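Local coordinates for cytochrome cL (Hyphomicrobium denitrificans, PDB 2D0W), which probably serves as the periplasmic heme-containing electron acceptor of methanol dehydrogenase during methanol oxidation, at residues A[50-55]-A[150-155]; A[80-85]-A[98-103]. One frame throughout, in Å; residues are numbered along the deposited sequence.

Contact 1: residues A[50-55]-A[150-155]; sequences KGEEIY and KAWEAT. With ZN (zinc ion), chain F.
Helix 48-58, the first helix of the cytochrome c core and the one leading into the heme-binding Cys59 and Cys62, is tied here to helix 149-161 by a carboxylate-indole pair, Glu52 with Trp152. The indole N-H points between the two carboxylate oxygens: NE1 of Trp152 is 2.8 Å from OE2 of Glu52, with an N-H...O angle of 136°, and 3.1 Å from OE1 of Glu52 in a weak second bond. Neither bond is straight, as expected where one N-H is divided between two acceptors. OE1 lies in the ring plane at the indole edge, while OE2 is tilted from it, and the carboxylate stands at 69° to the ring. NE1 meets OE2 from above the carboxylate plane. Glu52 reaches across with an extended chain, CG anti to the backbone N (chi1 175°), bridging backbones whose nearest CA atoms, those of Glu52 and Trp152, are 11.0 Å apart. Beside this pair, Glu153 OE1 binds a zinc ion at 2.2 Å, and a water lies 2.5 Å from the metal. Glu52 and Glu153 are both zinc ligands in a structure of this protein, but in this chain Glu52 OE2 is 3.9 Å from the zinc, too far to coordinate it. The nearby cation probably eases the approach of the two acidic groups. Around the pair, Trp152 meets Phe147 and Trp121, and Trp121 of helix 112-124 also touches Glu52 and Tyr55; the disulfide Cys47-Cys165 joins the chain just before helix 48-58 to that following helix 149-161.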
# COMPACT_ATOMS: atom_id res chain seq x y z
N LYS A 50 7.64 -3.08 -8.47
CA LYS A 50 8.06 -3.70 -7.24
C LYS A 50 6.88 -3.93 -6.26
O LYS A 50 6.73 -5.05 -5.71
CB LYS A 50 9.21 -2.98 -6.58
CG LYS A 50 9.62 -3.63 -5.26
CD LYS A 50 10.64 -4.69 -5.50
CE LYS A 50 10.81 -5.54 -4.24
NZ LYS A 50 11.69 -6.71 -4.48
N GLY A 51 6.00 -2.95 -6.11
CA GLY A 51 4.80 -3.12 -5.27
C GLY A 51 3.98 -4.28 -5.77
O GLY A 51 3.56 -5.12 -4.98
N GLU A 52 3.80 -4.38 -7.10
CA GLU A 52 3.05 -5.50 -7.69
C GLU A 52 3.67 -6.85 -7.45
O GLU A 52 2.96 -7.82 -7.11
CB GLU A 52 2.89 -5.30 -9.20
CG GLU A 52 2.23 -6.46 -9.88
CD GLU A 52 2.26 -6.30 -11.41
OE1 GLU A 52 3.27 -5.81 -11.92
OE2 GLU A 52 1.29 -6.67 -12.07
N GLU A 53 5.01 -6.96 -7.60
CA GLU A 53 5.63 -8.28 -7.35
C GLU A 53 5.43 -8.77 -5.90
O GLU A 53 5.18 -9.95 -5.68
CB GLU A 53 7.11 -8.38 -7.81
CG GLU A 53 8.02 -7.27 -7.39
CD GLU A 53 9.35 -7.21 -8.21
OE1 GLU A 53 10.18 -8.14 -8.07
OE2 GLU A 53 9.56 -6.23 -8.98
N ILE A 54 5.58 -7.87 -4.94
CA ILE A 54 5.38 -8.16 -3.50
C ILE A 54 3.94 -8.63 -3.29
O ILE A 54 3.70 -9.71 -2.72
CB ILE A 54 5.69 -6.91 -2.65
CG1 ILE A 54 7.19 -6.61 -2.68
CG2 ILE A 54 5.20 -7.05 -1.19
CD1 ILE A 54 7.49 -5.19 -2.17
N TYR A 55 3.00 -7.86 -3.84
CA TYR A 55 1.56 -8.15 -3.77
C TYR A 55 1.18 -9.52 -4.32
O TYR A 55 0.43 -10.33 -3.71
CB TYR A 55 0.76 -7.04 -4.52
CG TYR A 55 -0.70 -7.36 -4.51
CD1 TYR A 55 -1.51 -6.95 -3.43
CD2 TYR A 55 -1.27 -8.13 -5.52
CE1 TYR A 55 -2.85 -7.30 -3.36
CE2 TYR A 55 -2.64 -8.44 -5.47
CZ TYR A 55 -3.39 -8.04 -4.35
OH TYR A 55 -4.71 -8.34 -4.25
N LYS A 150 -5.46 -4.77 -18.47
CA LYS A 150 -5.14 -4.93 -19.90
C LYS A 150 -4.08 -3.95 -20.37
O LYS A 150 -3.05 -4.38 -20.93
CB LYS A 150 -6.39 -4.80 -20.75
CG LYS A 150 -7.42 -5.91 -20.52
CD LYS A 150 -8.69 -5.65 -21.39
CE LYS A 150 -9.38 -4.31 -21.00
NZ LYS A 150 -10.77 -4.22 -21.55
N ALA A 151 -4.30 -2.67 -20.08
CA ALA A 151 -3.32 -1.62 -20.34
C ALA A 151 -2.02 -1.80 -19.58
O ALA A 151 -0.96 -1.54 -20.13
CB ALA A 151 -3.90 -0.23 -20.01
N TRP A 152 -2.13 -2.23 -18.32
CA TRP A 152 -0.99 -2.52 -17.46
C TRP A 152 -0.10 -3.62 -18.05
O TRP A 152 1.13 -3.52 -18.03
CB TRP A 152 -1.47 -2.97 -16.07
CG TRP A 152 -0.27 -3.33 -15.11
CD1 TRP A 152 0.15 -4.60 -14.72
CD2 TRP A 152 0.65 -2.41 -14.48
NE1 TRP A 152 1.25 -4.50 -13.89
CE2 TRP A 152 1.57 -3.18 -13.73
CE3 TRP A 152 0.77 -1.02 -14.47
CZ2 TRP A 152 2.60 -2.59 -12.98
CZ3 TRP A 152 1.80 -0.43 -13.73
CH2 TRP A 152 2.70 -1.22 -12.98
N GLU A 153 -0.74 -4.71 -18.49
CA GLU A 153 -0.04 -5.84 -19.10
C GLU A 153 0.54 -5.51 -20.48
O GLU A 153 1.54 -6.09 -20.86
CB GLU A 153 -0.95 -7.06 -19.24
CG GLU A 153 -1.63 -7.63 -17.95
CD GLU A 153 -0.67 -8.29 -16.95
OE1 GLU A 153 -1.16 -9.09 -16.09
OE2 GLU A 153 0.55 -8.02 -16.98
N ALA A 154 -0.11 -4.61 -21.21
CA ALA A 154 0.33 -4.23 -22.56
C ALA A 154 1.42 -3.16 -22.59
O ALA A 154 2.35 -3.24 -23.40
CB ALA A 154 -0.86 -3.78 -23.39
N THR A 155 1.30 -2.14 -21.76
CA THR A 155 2.15 -0.95 -21.90
C THR A 155 2.51 -0.33 -20.55
O THR A 155 3.57 0.28 -20.40
CB THR A 155 1.47 0.15 -22.78
OG1 THR A 155 0.17 0.47 -22.26
CG2 THR A 155 1.32 -0.32 -24.21
ZN ZN F . 0.27 -9.62 -14.44
O HOH W 1 -1.11 -10.33 -12.44

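Contact 2: residues A[80-85]-A[98-103]; sequences WTYPKN and GANGMM. With HEM (protoporphyrin IX containing Fe), chain H.
Tyr82 and the pair Ala99-Asn100 close around the D-ring propionate of the heme, so much of their meeting runs through the ligand. Tyr82 OH makes a very short hydrogen bond of 2.5 Å to heme O1D, which also accepts from Asn100 N at 2.8 Å (N-H...O angle 159°). Direct contact between the protein groups is slight: Tyr82 CE2 packs obliquely on Ala99 CB at 4.1 Å, and Tyr82 OH lies 3.3 Å from Asn100 OD1, the two side chains crossing at about a right angle. With chi1 at -58°, the tyrosine ring is set beside its own backbone N and presents its edge to the propionate. The A-ring propionate is gripped from residues 80-85 alone among the two segments. Its O1A takes bonds from Tyr82 N and from Asn85 ND2, the latter at 2.7 Å, and Thr81 N donates to O2A at 2.7 Å. Both segments belong to the heme crevice of a class I cytochrome c, where 98-103 is the axial methionine loop: Met103 SD binds the iron at 2.4 Å, and His63 supplies the other axial ligand. A type II' turn from Asn100 to Met103, with Gly101 at positive phi, reverses this loop, and Ala99 N bonds back to Met103 O. Further out, the Asn85 amide is held through OD1 by Thr94 OG1 on helix 88-97, CB of Asn85 lies over one face of the Trp80 ring, and Val9 of the N-terminal region touches both Tyr82 and Asn100.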
# COMPACT_ATOMS: atom_id res chain seq x y z
N TRP A 80 -14.43 -0.00 2.50
CA TRP A 80 -13.46 -0.59 3.44
C TRP A 80 -14.13 -1.08 4.71
O TRP A 80 -14.89 -0.34 5.35
CB TRP A 80 -12.36 0.42 3.80
CG TRP A 80 -11.59 0.87 2.63
CD1 TRP A 80 -11.88 1.93 1.81
CD2 TRP A 80 -10.43 0.25 2.08
NE1 TRP A 80 -10.95 2.02 0.80
CE2 TRP A 80 -10.06 1.00 0.95
CE3 TRP A 80 -9.68 -0.87 2.43
CZ2 TRP A 80 -8.95 0.66 0.16
CZ3 TRP A 80 -8.59 -1.20 1.66
CH2 TRP A 80 -8.22 -0.43 0.54
N THR A 81 -13.83 -2.32 5.09
CA THR A 81 -14.24 -2.84 6.39
C THR A 81 -13.78 -1.97 7.53
O THR A 81 -14.53 -1.74 8.48
CB THR A 81 -13.69 -4.29 6.62
OG1 THR A 81 -14.22 -5.13 5.61
CG2 THR A 81 -14.12 -4.86 7.98
N TYR A 82 -12.53 -1.52 7.46
CA TYR A 82 -11.93 -0.65 8.46
C TYR A 82 -11.66 0.65 7.70
O TYR A 82 -10.73 0.71 6.88
CB TYR A 82 -10.62 -1.29 8.96
CG TYR A 82 -10.86 -2.65 9.54
CD1 TYR A 82 -11.34 -2.80 10.86
CD2 TYR A 82 -10.63 -3.80 8.77
CE1 TYR A 82 -11.58 -4.06 11.39
CE2 TYR A 82 -10.88 -5.06 9.28
CZ TYR A 82 -11.37 -5.19 10.59
OH TYR A 82 -11.63 -6.47 11.06
N PRO A 83 -12.49 1.66 7.92
CA PRO A 83 -12.36 2.87 7.07
C PRO A 83 -11.08 3.74 7.19
O PRO A 83 -10.78 4.48 6.28
CB PRO A 83 -13.67 3.66 7.33
CG PRO A 83 -14.19 3.14 8.68
CD PRO A 83 -13.62 1.73 8.88
N LYS A 84 -10.32 3.64 8.28
CA LYS A 84 -8.98 4.25 8.34
C LYS A 84 -8.00 3.67 7.29
O LYS A 84 -6.87 4.15 7.16
CB LYS A 84 -8.37 4.12 9.74
CG LYS A 84 -8.91 5.15 10.75
CD LYS A 84 -8.10 5.17 12.07
CE LYS A 84 -8.97 5.67 13.24
NZ LYS A 84 -8.48 5.25 14.61
N ASN A 85 -8.44 2.65 6.57
CA ASN A 85 -7.66 2.11 5.45
C ASN A 85 -7.69 3.01 4.19
O ASN A 85 -7.00 2.76 3.23
CB ASN A 85 -8.04 0.65 5.14
CG ASN A 85 -7.50 -0.35 6.19
OD1 ASN A 85 -6.47 -0.10 6.87
ND2 ASN A 85 -8.19 -1.50 6.32
N GLY A 98 -1.94 -6.75 11.02
CA GLY A 98 -3.00 -7.70 10.65
C GLY A 98 -4.41 -7.28 11.05
O GLY A 98 -4.61 -6.17 11.54
N ALA A 99 -5.39 -8.18 10.80
CA ALA A 99 -6.79 -7.93 11.18
C ALA A 99 -7.41 -9.17 11.88
O ALA A 99 -6.76 -9.76 12.74
CB ALA A 99 -7.63 -7.47 9.97
N ASN A 100 -8.66 -9.52 11.58
CA ASN A 100 -9.25 -10.78 12.13
C ASN A 100 -9.04 -11.97 11.18
O ASN A 100 -8.74 -11.82 9.98
CB ASN A 100 -10.75 -10.64 12.43
CG ASN A 100 -11.08 -9.58 13.45
OD1 ASN A 100 -12.04 -8.84 13.25
ND2 ASN A 100 -10.31 -9.48 14.53
N GLY A 101 -9.21 -13.16 11.75
CA GLY A 101 -9.24 -14.40 10.99
C GLY A 101 -7.93 -14.68 10.31
O GLY A 101 -6.87 -14.61 10.92
N MET A 102 -8.01 -14.96 9.02
CA MET A 102 -6.85 -15.35 8.25
C MET A 102 -5.92 -14.19 7.85
O MET A 102 -4.80 -14.42 7.37
CB MET A 102 -7.30 -16.09 6.99
CG MET A 102 -8.06 -17.36 7.30
SD MET A 102 -7.01 -18.76 7.67
CE MET A 102 -6.50 -18.50 9.39
N MET A 103 -6.40 -12.96 8.02
CA MET A 103 -5.53 -11.79 7.84
C MET A 103 -4.55 -11.65 9.02
O MET A 103 -4.87 -11.02 10.04
CB MET A 103 -6.36 -10.51 7.70
CG MET A 103 -5.51 -9.27 7.37
SD MET A 103 -4.44 -9.55 5.91
CE MET A 103 -3.38 -8.10 6.17
CHA HEM H . -8.31 -7.99 5.30
CHB HEM H . -4.36 -6.47 2.89
CHC HEM H . -2.48 -10.97 2.76
CHD HEM H . -6.90 -12.53 4.02
C1A HEM H . -7.38 -7.13 4.73
C2A HEM H . -7.37 -5.67 4.72
C3A HEM H . -6.30 -5.27 4.03
C4A HEM H . -5.54 -6.44 3.59
CMA HEM H . -5.87 -3.81 3.70
CAA HEM H . -8.47 -4.76 5.32
CBA HEM H . -9.54 -4.61 4.23
CGA HEM H . -10.62 -3.60 4.61
O1A HEM H . -10.41 -2.79 5.55
O2A HEM H . -11.69 -3.61 3.95
C1B HEM H . -3.47 -7.54 2.69
C2B HEM H . -2.14 -7.57 2.07
C3B HEM H . -1.65 -8.71 2.12
C4B HEM H . -2.60 -9.62 2.67
CMB HEM H . -1.56 -6.31 1.43
CAB HEM H . -0.17 -9.06 1.90
CBB HEM H . 0.77 -8.43 2.54
C1C HEM H . -3.53 -11.81 3.07
C2C HEM H . -3.48 -13.27 3.25
C3C HEM H . -4.70 -13.69 3.54
C4C HEM H . -5.57 -12.51 3.69
CMC HEM H . -2.35 -14.08 2.63
CAC HEM H . -5.31 -15.13 3.50
CBC HEM H . -4.61 -16.07 4.07
C1D HEM H . -7.67 -11.52 4.57
C2D HEM H . -8.94 -11.68 5.26
C3D HEM H . -9.37 -10.28 5.66
C4D HEM H . -8.35 -9.38 5.17
CMD HEM H . -9.69 -13.02 5.52
CAD HEM H . -10.65 -9.83 6.46
CBD HEM H . -10.10 -9.57 7.86
CGD HEM H . -11.02 -8.75 8.74
O1D HEM H . -10.64 -8.41 9.87
O2D HEM H . -12.12 -8.44 8.28
NA HEM H . -6.26 -7.54 4.02
NB HEM H . -3.70 -8.87 2.96
NC HEM H . -4.81 -11.37 3.40
ND HEM H . -7.38 -10.16 4.53
FE HEM H . -5.48 -9.47 3.80

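How the contacts relate
Contact 1 is buried and joins two helices, whereas contact 2 lies at the surface and joins two loops flanking helix 88-97. Along the chain, contact 2 is nested within the loop closed by contact 1; their centres are 24 Å apart and they do not touch. Both bury similarly small areas and both centre on carboxylates, but the acid belongs to a protein side chain in the first and to the heme in the second. In contact 1 the indole N-H bonds directly to the carboxylate across the segments; in contact 2 hydrogen bonds from both segments converge on the cofactor. The metals differ too: a zinc ion on the carboxylate of Glu153, the heme iron on the sulfur of Met103.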